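Local coordinates for cytokinesis protein 2 (Saccharomyces cerevisiae, PDB 4WPE) that binds phospholipids, probably through its F-BAR domain, and mediates the cytoskeletal rearrangements that yeast cells require for cytokinesis, at residues A[239-242]-A[243-247]. Numbering follows the deposited sequence.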
loop_
_atom_site.group_PDB
_atom_site.type_symbol
_atom_site.label_atom_id
_atom_site.label_comp_id
_atom_site.label_asym_id
_atom_site.label_seq_id
_atom_site.Cartn_x
_atom_site.Cartn_y
_atom_site.Cartn_z
ATOM N N THR A 239 -14.209 7.729 0.150
ATOM C CA THR A 239 -15.115 6.606 0.364
ATOM C C THR A 239 -14.510 5.322 -0.197
ATOM O O THR A 239 -14.536 4.277 0.456
ATOM C CB THR A 239 -16.497 6.865 -0.273
ATOM O OG1 THR A 239 -17.213 7.823 0.517
ATOM C CG2 THR A 239 -17.310 5.584 -0.344
ATOM N N SER A 240 -13.952 5.413 -1.401
ATOM C CA SER A 240 -13.293 4.275 -2.035
ATOM C C SER A 240 -12.126 3.781 -1.191
ATOM O O SER A 240 -11.934 2.578 -1.024
ATOM C CB SER A 240 -12.803 4.648 -3.434
ATOM O OG SER A 240 -13.879 4.691 -4.355
ATOM N N SER A 241 -11.353 4.720 -0.659
ATOM C CA SER A 241 -10.243 4.385 0.218
ATOM C C SER A 241 -10.770 3.799 1.522
ATOM O O SER A 241 -10.233 2.820 2.037
ATOM C CB SER A 241 -9.384 5.618 0.492
ATOM O OG SER A 241 -8.844 6.137 -0.711
HETATM N N MSE A 242 -11.837 4.401 2.040
HETATM C CA MSE A 242 -12.463 3.952 3.281
HETATM C C MSE A 242 -12.910 2.498 3.200
HETATM O O MSE A 242 -12.767 1.742 4.158
HETATM C CB MSE A 242 -13.664 4.835 3.625
HETATM C CG MSE A 242 -14.370 4.438 4.905
HETATM SE SE MSE A 242 -13.228 4.674 6.463
HETATM C CE MSE A 242 -13.566 6.566 6.785
ATOM N N GLU A 243 -13.456 2.115 2.052
ATOM C CA GLU A 243 -13.964 0.763 1.866
ATOM C C GLU A 243 -12.840 -0.254 1.989
ATOM O O GLU A 243 -13.039 -1.345 2.522
ATOM C CB GLU A 243 -14.662 0.632 0.512
ATOM C CG GLU A 243 -16.089 1.158 0.508
ATOM C CD GLU A 243 -16.682 1.227 -0.886
ATOM O OE1 GLU A 243 -15.906 1.333 -1.858
ATOM O OE2 GLU A 243 -17.925 1.175 -1.009
ATOM N N THR A 244 -11.656 0.114 1.511
ATOM C CA THR A 244 -10.496 -0.760 1.618
ATOM C C THR A 244 -10.058 -0.939 3.067
ATOM O O THR A 244 -9.884 -2.061 3.537
ATOM C CB THR A 244 -9.309 -0.223 0.810
ATOM O OG1 THR A 244 -9.694 -0.075 -0.561
ATOM C CG2 THR A 244 -8.128 -1.180 0.905
ATOM N N TYR A 245 -9.886 0.177 3.768
ATOM C CA TYR A 245 -9.399 0.163 5.143
ATOM C C TYR A 245 -10.352 -0.594 6.066
ATOM O O TYR A 245 -9.921 -1.286 6.986
ATOM C CB TYR A 245 -9.198 1.595 5.648
ATOM C CG TYR A 245 -8.339 2.454 4.740
ATOM C CD1 TYR A 245 -7.272 1.908 4.037
ATOM C CD2 TYR A 245 -8.601 3.812 4.580
ATOM C CE1 TYR A 245 -6.486 2.689 3.203
ATOM C CE2 TYR A 245 -7.822 4.601 3.748
ATOM C CZ TYR A 245 -6.765 4.033 3.063
ATOM O OH TYR A 245 -5.987 4.807 2.234
ATOM N N ILE A 246 -11.650 -0.464 5.812
ATOM C CA ILE A 246 -12.652 -1.161 6.608
ATOM C C ILE A 246 -12.610 -2.656 6.299
ATOM O O ILE A 246 -12.781 -3.491 7.189
ATOM C CB ILE A 246 -14.064 -0.589 6.359
ATOM C CG1 ILE A 246 -14.313 0.600 7.288
ATOM C CG2 ILE A 246 -15.133 -1.631 6.608
ATOM C CD1 ILE A 246 -15.428 1.507 6.837
ATOM N N LEU A 247 -12.351 -2.990 5.039
ATOM C CA LEU A 247 -12.193 -4.385 4.638
ATOM C C LEU A 247 -10.938 -4.995 5.253
ATOM O O LEU A 247 -10.980 -6.100 5.798
ATOM C CB LEU A 247 -12.141 -4.509 3.113
ATOM C CG LEU A 247 -11.681 -5.857 2.548
ATOM C CD1 LEU A 247 -12.563 -6.269 1.382
ATOM C CD2 LEU A 247 -10.220 -5.801 2.109
#
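Tyr245 folds its ring back over the previous turn of helix 170-259, one face lying on the carbonyl oxygen of Ser241. That oxygen stands 3.1 Å above the ring plane, displaced toward the rim on the CG-CD2 side. With CG beside the backbone N (chi1 -53°), the ring runs back along the helix and brings CE2 to 3.8 Å from Ser241 CB. The same oxygen accepts the nearly straight hydrogen bond from Tyr245 N (3.2 Å, 167°) and a weak one from Thr244 N; the ring face thus covers an oxygen that the backbone already uses. Ser241 turns its hydroxyl toward the preceding turn, where OG is hydrogen-bonded to Phe237 O. The Ser241-Tyr245 pair, one turn apart, belongs to the long helix 170-259 of the F-BAR domain, an elongated helical bundle that works as a dimer. Here Arg47 of helix 37-71 touches both Ser241 and Tyr245, and Arg92 of the second subunit packs on the tyrosine. Cutting Tyr245 back to alanine would probably uncover the Ser241 carbonyl and leave Arg47 and Arg92 of the second subunit without the side chain they touch. Met242, the neighbour of Ser241 and a selenomethionine, sends CG anti to its N and then bends at chi2 (65°), laying its chain obliquely across Ile246: CG is 3.7 Å and SE 3.9 Å from Ile246 CD1. Ile246 N donates a hydrogen bond to Met242 O. At the exposed side, Glu243 folds its methylenes back along the Thr239 carbonyl, CG 3.5 Å from Thr239 O, the oxygen that also accepts the hydrogen bond from Glu243 N.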